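Local coordinates for protein octopine dehydrogenase (Pecten maximus, PDB 3C7A) that catalyses the NADH-dependent reductive condensation of L-arginine with pyruvate to form D-octopine, and the reverse oxidation, at residues F123-R126 against D127-D131; Q277-L280 against E281-E285; T298-K301 against S302-G305. All coordinates share one frame; numbering follows the deposited sequence. Where two conformers were deposited one is given.

Interaction 1 (F123-R126 against D127-D131)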
loop_
_atom_site.group_PDB
_atom_site.type_symbol
_atom_site.label_atom_id
_atom_site.label_comp_id
_atom_site.label_asym_id
_atom_site.label_seq_id
_atom_site.Cartn_x
_atom_site.Cartn_y
_atom_site.Cartn_z
ATOM N N PHE A 123 11.579 -3.441 -5.952
ATOM C CA PHE A 123 12.429 -2.939 -7.045
ATOM C C PHE A 123 13.189 -1.669 -6.645
ATOM O O PHE A 123 14.368 -1.510 -6.984
ATOM C CB PHE A 123 11.617 -2.670 -8.327
ATOM C CG PHE A 123 10.813 -3.855 -8.825
ATOM C CD1 PHE A 123 11.355 -5.141 -8.846
ATOM C CD2 PHE A 123 9.519 -3.668 -9.310
ATOM C CE1 PHE A 123 10.608 -6.227 -9.314
ATOM C CE2 PHE A 123 8.764 -4.746 -9.784
ATOM C CZ PHE A 123 9.312 -6.030 -9.786
ATOM N N GLN A 124 12.504 -0.779 -5.924
ATOM C CA GLN A 124 13.065 0.500 -5.465
ATOM C C GLN A 124 14.177 0.313 -4.423
ATOM O O GLN A 124 15.210 0.986 -4.485
ATOM C CB GLN A 124 11.946 1.400 -4.912
ATOM C CG GLN A 124 12.375 2.824 -4.537
ATOM C CD GLN A 124 11.210 3.700 -4.081
ATOM O OE1 GLN A 124 10.414 3.310 -3.223
ATOM N NE2 GLN A 124 11.112 4.896 -4.655
ATOM N N CYS A 125 13.953 -0.601 -3.476
ATOM C CA CYS A 125 14.927 -0.926 -2.426
ATOM C C CYS A 125 16.238 -1.481 -2.999
ATOM O O CYS A 125 17.326 -1.113 -2.544
ATOM C CB CYS A 125 14.316 -1.918 -1.423
ATOM S SG CYS A 125 15.316 -2.271 0.057
ATOM N N ARG A 126 16.123 -2.352 -4.003
ATOM C CA ARG A 126 17.281 -2.963 -4.665
ATOM C C ARG A 126 18.161 -1.935 -5.390
ATOM O O ARG A 126 19.392 -2.017 -5.336
ATOM C CB ARG A 126 16.830 -4.060 -5.641
ATOM C CG ARG A 126 16.468 -5.394 -4.984
ATOM C CD ARG A 126 15.761 -6.332 -5.965
ATOM N NE ARG A 126 15.757 -7.723 -5.504
ATOM C CZ ARG A 126 15.013 -8.697 -6.028
ATOM N NH1 ARG A 126 14.187 -8.452 -7.041
ATOM N NH2 ARG A 126 15.090 -9.925 -5.534
ATOM N N ASP A 127 17.524 -0.972 -6.057
ATOM C CA ASP A 127 18.229 0.062 -6.826
ATOM C C ASP A 127 19.069 1.001 -5.950
ATOM O O ASP A 127 20.208 1.326 -6.297
ATOM C CB ASP A 127 17.233 0.875 -7.668
ATOM C CG ASP A 127 17.915 1.905 -8.561
ATOM O OD1 ASP A 127 18.502 1.514 -9.594
ATOM O OD2 ASP A 127 17.854 3.109 -8.234
ATOM N N ILE A 128 18.506 1.425 -4.819
ATOM C CA ILE A 128 19.140 2.430 -3.958
ATOM C C ILE A 128 20.200 1.841 -3.009
ATOM O O ILE A 128 21.254 2.452 -2.806
ATOM C CB ILE A 128 18.076 3.285 -3.195
ATOM C CG1 ILE A 128 17.181 4.030 -4.199
ATOM C CG2 ILE A 128 18.740 4.287 -2.247
ATOM C CD1 ILE A 128 15.894 4.599 -3.614
ATOM N N LEU A 129 19.934 0.659 -2.450
ATOM C CA LEU A 129 20.859 0.027 -1.495
ATOM C C LEU A 129 22.016 -0.753 -2.139
ATOM O O LEU A 129 23.069 -0.918 -1.519
ATOM C CB LEU A 129 20.110 -0.867 -0.493
ATOM C CG LEU A 129 19.173 -0.234 0.547
ATOM C CD1 LEU A 129 18.657 -1.295 1.510
ATOM C CD2 LEU A 129 19.843 0.896 1.321
ATOM N N GLY A 130 21.812 -1.238 -3.362
ATOM C CA GLY A 130 22.852 -1.957 -4.103
ATOM C C GLY A 130 23.124 -3.363 -3.594
ATOM O O GLY A 130 22.192 -4.148 -3.399
ATOM N N ASP A 131 24.403 -3.672 -3.376
ATOM C CA ASP A 131 24.839 -4.987 -2.880
ATOM C C ASP A 131 24.295 -5.331 -1.490
ATOM O O ASP A 131 24.068 -6.504 -1.184
ATOM C CB ASP A 131 26.371 -5.087 -2.881
ATOM C CG ASP A 131 26.952 -5.295 -4.276
ATOM O OD1 ASP A 131 26.404 -6.115 -5.048
ATOM O OD2 ASP A 131 27.971 -4.644 -4.598
#
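C125 and L129 sit one turn apart near the end of helix 121-129 and meet through both backbone and side chains. L129 N donates to C125 O at 3.2 Å with an N-H...O angle of 161°, the straightest of four such bonds between the two segments. With its sulfur anti to the backbone N (chi1 -173°), C125 sends SG along the carbonyl side of its residue, where it touches L129 CD1 at 3.8 Å. The neighbouring backbone bonds are slacker. D127 N to F123 O, at 3.3 Å, is weak, and so is I128 N to Q124 O. The series closes with G130 N bonded to R126 O at 3.2 Å, the donor standing above the carbonyl plane, 40° out of it. G130 then leaves helical geometry with a positive phi, a conformation that favours glycine.

On another side of the helix, Q124 and I128 run alongside each other, CG of Q124 lying 4.0 Å from CD1 of I128. CG1 of I128 also rests against the Q124 carbonyl, 3.6 Å from its O. F99 of helix 95-102 packs on both side chains. Q124 is buried, and its OE1 is satisfied by NH2 of R381, a partner distant in sequence. The guanidinium of R126 extends away to the chain's C-terminal part, where NH1 and NH2 make weak bonds to the backbone oxygens of I394 and L395. Strand 111-114, helix 121-129 and strand 137-141 form a beta-alpha-beta unit, the building block of Rossmann-type dinucleotide-binding domains.

Interaction 2 (Q277-L280 against E281-E285)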
loop_
_atom_site.group_PDB
_atom_site.type_symbol
_atom_site.label_atom_id
_atom_site.label_comp_id
_atom_site.label_asym_id
_atom_site.label_seq_id
_atom_site.Cartn_x
_atom_site.Cartn_y
_atom_site.Cartn_z
ATOM N N GLN A 277 -14.959 -14.412 -6.055
ATOM C CA GLN A 277 -14.617 -15.381 -5.009
ATOM C C GLN A 277 -14.148 -14.681 -3.728
ATOM O O GLN A 277 -14.474 -15.121 -2.622
ATOM C CB GLN A 277 -13.541 -16.355 -5.512
ATOM C CG GLN A 277 -13.297 -17.562 -4.603
ATOM C CD GLN A 277 -12.134 -18.436 -5.060
ATOM O OE1 GLN A 277 -11.942 -18.667 -6.255
ATOM N NE2 GLN A 277 -11.359 -18.936 -4.102
ATOM N N TRP A 278 -13.396 -13.590 -3.892
ATOM C CA TRP A 278 -12.882 -12.797 -2.769
ATOM C C TRP A 278 -13.995 -12.137 -1.944
ATOM O O TRP A 278 -13.941 -12.145 -0.713
ATOM C CB TRP A 278 -11.880 -11.742 -3.265
ATOM C CG TRP A 278 -11.283 -10.895 -2.167
ATOM C CD1 TRP A 278 -10.238 -11.228 -1.352
ATOM C CD2 TRP A 278 -11.699 -9.581 -1.767
ATOM N NE1 TRP A 278 -9.978 -10.206 -0.470
ATOM C CE2 TRP A 278 -10.859 -9.182 -0.703
ATOM C CE3 TRP A 278 -12.699 -8.701 -2.205
ATOM C CZ2 TRP A 278 -10.988 -7.941 -0.067
ATOM C CZ3 TRP A 278 -12.828 -7.466 -1.572
ATOM C CH2 TRP A 278 -11.975 -7.099 -0.515
ATOM N N TYR A 279 -14.993 -11.574 -2.627
ATOM C CA TYR A 279 -16.117 -10.896 -1.970
ATOM C C TYR A 279 -16.956 -11.815 -1.076
ATOM O O TYR A 279 -17.350 -11.423 0.025
ATOM C CB TYR A 279 -17.017 -10.202 -3.001
ATOM C CG TYR A 279 -16.676 -8.746 -3.245
ATOM C CD1 TYR A 279 -17.154 -7.745 -2.397
ATOM C CD2 TYR A 279 -15.880 -8.365 -4.326
ATOM C CE1 TYR A 279 -16.845 -6.402 -2.616
ATOM C CE2 TYR A 279 -15.565 -7.024 -4.555
ATOM C CZ TYR A 279 -16.051 -6.050 -3.696
ATOM O OH TYR A 279 -15.744 -4.725 -3.917
ATOM N N LEU A 280 -17.221 -13.030 -1.551
ATOM C CA LEU A 280 -18.048 -13.990 -0.813
ATOM C C LEU A 280 -17.334 -14.612 0.391
ATOM O O LEU A 280 -17.983 -15.008 1.362
ATOM C CB LEU A 280 -18.589 -15.081 -1.748
ATOM C CG LEU A 280 -19.938 -14.841 -2.442
ATOM C CD1 LEU A 280 -19.882 -13.714 -3.475
ATOM C CD2 LEU A 280 -20.435 -16.127 -3.090
ATOM N N GLU A 281 -16.007 -14.687 0.325
ATOM C CA GLU A 281 -15.201 -15.246 1.414
ATOM C C GLU A 281 -15.045 -14.308 2.618
ATOM O O GLU A 281 -14.891 -14.779 3.750
ATOM C CB GLU A 281 -13.813 -15.660 0.904
ATOM C CG GLU A 281 -13.771 -16.979 0.125
ATOM C CD GLU A 281 -12.379 -17.327 -0.407
ATOM O OE1 GLU A 281 -11.455 -16.489 -0.300
ATOM O OE2 GLU A 281 -12.210 -18.445 -0.939
ATOM N N TYR A 282 -15.102 -12.995 2.376
ATOM C CA TYR A 282 -14.788 -11.981 3.393
ATOM C C TYR A 282 -15.993 -11.136 3.834
ATOM O O TYR A 282 -16.045 -10.661 4.972
ATOM C CB TYR A 282 -13.655 -11.071 2.887
ATOM C CG TYR A 282 -13.248 -9.953 3.831
ATOM C CD1 TYR A 282 -12.426 -10.204 4.931
ATOM C CD2 TYR A 282 -13.675 -8.643 3.613
ATOM C CE1 TYR A 282 -12.048 -9.178 5.796
ATOM C CE2 TYR A 282 -13.304 -7.610 4.472
ATOM C CZ TYR A 282 -12.491 -7.884 5.559
ATOM O OH TYR A 282 -12.122 -6.867 6.409
ATOM N N TYR A 283 -16.949 -10.933 2.928
ATOM C CA TYR A 283 -18.114 -10.083 3.219
ATOM C C TYR A 283 -19.447 -10.835 3.375
ATOM O O TYR A 283 -20.516 -10.226 3.275
ATOM C CB TYR A 283 -18.264 -8.986 2.153
ATOM C CG TYR A 283 -17.366 -7.777 2.336
ATOM C CD1 TYR A 283 -17.519 -6.926 3.433
ATOM C CD2 TYR A 283 -16.382 -7.470 1.396
ATOM C CE1 TYR A 283 -16.703 -5.809 3.598
ATOM C CE2 TYR A 283 -15.561 -6.354 1.551
ATOM C CZ TYR A 283 -15.726 -5.530 2.654
ATOM O OH TYR A 283 -14.917 -4.427 2.812
ATOM N N HIS A 284 -19.384 -12.138 3.643
ATOM C CA HIS A 284 -20.583 -12.993 3.665
ATOM C C HIS A 284 -21.682 -12.564 4.650
ATOM O O HIS A 284 -22.871 -12.708 4.355
ATOM C CB HIS A 284 -20.208 -14.466 3.888
ATOM C CG HIS A 284 -19.505 -14.726 5.184
ATOM N ND1 HIS A 284 -20.180 -14.931 6.369
ATOM C CD2 HIS A 284 -18.187 -14.823 5.481
ATOM C CE1 HIS A 284 -19.308 -15.136 7.340
ATOM N NE2 HIS A 284 -18.091 -15.078 6.827
ATOM N N GLU A 285 -21.283 -12.034 5.805
ATOM C CA GLU A 285 -22.233 -11.642 6.850
ATOM C C GLU A 285 -22.968 -10.326 6.546
ATOM O O GLU A 285 -24.013 -10.045 7.140
ATOM C CB GLU A 285 -21.534 -11.564 8.215
ATOM C CG GLU A 285 -22.466 -11.787 9.408
ATOM C CD GLU A 285 -21.788 -11.589 10.758
ATOM O OE1 GLU A 285 -20.561 -11.813 10.866
ATOM O OE2 GLU A 285 -22.494 -11.213 11.721
#
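Q277 and E281 meet at an angle, one turn apart, as an i to i+4 side-chain pair on the last turns of helix 275-282, within the alpha-helical domain of the opine dehydrogenase family. Q277 NE2 donates to E281 OE2 in a straight but weak bond, 3.3 Å long at 172°, with the amide and carboxylate planes turned 77° apart. The extended Q277 chain, its CG anti to the backbone N (chi1 -169°), carries the amide there, while E281 OE1 has a long, weak ion pair with K273. An alanine in place of Q277 would remove the amide donor and probably leave E281 OE2 without this mate and its carboxylate somewhat freer to turn.

W278, whose side chain lies about 5 Å from that of the L-arginine-binding M206, brings its indole CH2 to 4.2 Å from Y283 CE2. Next in sequence, Y279 runs side by side with Y283, CD1 of the first ring 3.9 Å from CD2 of the second. In the backbone, Y283 N bonds Y279 O at 3.0 Å, just where the chain leaves helical geometry. L280 offers its backbone instead: its carbonyl O meets the methylene CB of H284 at 3.4 Å.

Interaction 3 (T298-K301 against S302-G305)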
loop_
_atom_site.group_PDB
_atom_site.type_symbol
_atom_site.label_atom_id
_atom_site.label_comp_id
_atom_site.label_asym_id
_atom_site.label_seq_id
_atom_site.Cartn_x
_atom_site.Cartn_y
_atom_site.Cartn_z
ATOM N N THR A 298 -23.785 -4.086 -4.731
ATOM C CA THR A 298 -24.882 -3.136 -4.487
ATOM C C THR A 298 -25.657 -3.388 -3.190
ATOM O O THR A 298 -26.211 -2.448 -2.613
ATOM C CB THR A 298 -25.877 -3.059 -5.680
ATOM O OG1 THR A 298 -26.308 -4.376 -6.047
ATOM C CG2 THR A 298 -25.229 -2.380 -6.885
ATOM N N THR A 299 -25.690 -4.640 -2.733
ATOM C CA THR A 299 -26.415 -4.994 -1.503
ATOM C C THR A 299 -25.499 -5.239 -0.293
ATOM O O THR A 299 -25.915 -5.856 0.691
ATOM C CB THR A 299 -27.378 -6.204 -1.706
ATOM O OG1 THR A 299 -26.624 -7.397 -1.954
ATOM C CG2 THR A 299 -28.343 -5.954 -2.864
ATOM N N ASN A 300 -24.263 -4.746 -0.370
ATOM C CA ASN A 300 -23.310 -4.829 0.741
ATOM C C ASN A 300 -23.606 -3.762 1.799
ATOM O O ASN A 300 -23.593 -2.563 1.502
ATOM C CB ASN A 300 -21.868 -4.696 0.222
ATOM C CG ASN A 300 -20.811 -5.025 1.281
ATOM O OD1 ASN A 300 -21.115 -5.225 2.459
ATOM N ND2 ASN A 300 -19.554 -5.080 0.852
ATOM N N LYS A 301 -23.864 -4.210 3.028
ATOM C CA LYS A 301 -24.245 -3.324 4.137
ATOM C C LYS A 301 -23.134 -2.380 4.604
ATOM O O LYS A 301 -23.418 -1.301 5.132
ATOM C CB LYS A 301 -24.763 -4.138 5.328
ATOM C CG LYS A 301 -26.198 -4.621 5.184
ATOM C CD LYS A 301 -26.667 -5.341 6.440
ATOM C CE LYS A 301 -28.129 -5.752 6.331
ATOM N NZ LYS A 301 -28.636 -6.355 7.599
ATOM N N SER A 302 -21.880 -2.784 4.412
ATOM C CA SER A 302 -20.732 -1.977 4.839
ATOM C C SER A 302 -20.491 -0.735 3.969
ATOM O O SER A 302 -19.773 0.181 4.377
ATOM C CB SER A 302 -19.463 -2.835 4.919
ATOM O OG SER A 302 -19.129 -3.376 3.652
ATOM N N TYR A 303 -21.097 -0.705 2.782
ATOM C CA TYR A 303 -20.972 0.434 1.865
ATOM C C TYR A 303 -22.121 1.449 1.996
ATOM O O TYR A 303 -22.327 2.281 1.107
ATOM C CB TYR A 303 -20.870 -0.048 0.410
ATOM C CG TYR A 303 -19.619 -0.836 0.057
ATOM C CD1 TYR A 303 -18.385 -0.546 0.647
ATOM C CD2 TYR A 303 -19.666 -1.851 -0.900
ATOM C CE1 TYR A 303 -17.238 -1.263 0.311
ATOM C CE2 TYR A 303 -18.524 -2.572 -1.247
ATOM C CZ TYR A 303 -17.315 -2.273 -0.636
ATOM O OH TYR A 303 -16.186 -2.982 -0.977
ATOM N N LYS A 304 -22.853 1.381 3.106
ATOM C CA LYS A 304 -24.038 2.215 3.329
ATOM C C LYS A 304 -23.707 3.704 3.496
ATOM O O LYS A 304 -22.995 4.091 4.426
ATOM C CB LYS A 304 -24.818 1.699 4.549
ATOM C CG LYS A 304 -26.117 2.437 4.850
ATOM C CD LYS A 304 -26.650 2.059 6.227
ATOM C CE LYS A 304 -27.942 2.796 6.560
ATOM N NZ LYS A 304 -29.108 2.287 5.778
ATOM N N GLY A 305 -24.221 4.522 2.578
ATOM C CA GLY A 305 -24.149 5.984 2.682
ATOM C C GLY A 305 -22.907 6.684 2.149
ATOM O O GLY A 305 -22.714 7.876 2.405
#
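This is a local contact of a side chain with both backbone and side chain, an Asx turn set on a tight backbone turn, in the loop that follows helix 293-298 and leads toward strand 310-313. N300 supplies the acceptor: its OD1 takes the backbone N of S302 at 3.2 Å, with an N-H...O angle of 162°, and also the hydroxyl OG of S302 at 3.0 Å. Both donors come from the same face of the amide, above its plane and not on a lone pair. N300 reaches them because CG stands anti to its backbone N (chi1 -170°), beside the carbonyl carbon and hence beside the chain that follows. A weak bond from Y303 N to N300 O, 3.4 Å long, closes the N300-Y303 beta turn, and another weak one, more bent, from K304 N to K301 O continues the winding by one residue.

The other end of the amide meets an aromatic ring. N300 ND2 lies over one face of Y303, 3.4 Å from CE2, with the amide and ring planes 58° apart. The ring of Y303 is itself stacked with that of Y235, and N300 O receives a second, weak bond from Q236 NE2. The two donors on OD1 probably restrain the rotation of the buried amide; one N-H of ND2 leans toward the CE2 rim of the ring, where a weak N-H...pi attraction is possible at most.

Interactions 2 and 3 form one neighbourhood of the alpha-helical domain, their centres 13 Å apart, whereas interaction 1 lies on the other side of the chain's centre, 37 Å and 42 Å away between centres, and touches neither. Y283 bridges the close pair: its CE1 lies 3.4 Å from S302 OG and its CD1 3.8 Å from N300 ND2. A weak hydrogen bond joins the hydroxyls of Y279 and Y303. These tyrosines lie near the substrate site, the side chain of Y303 being about 8 Å from that of the active-site H212. Interaction 1 belongs to the nucleotide-binding half, where the side chain of Q124 is about 13 Å from bound NAD and about 9 Å from that of Q118, which binds pyruvate.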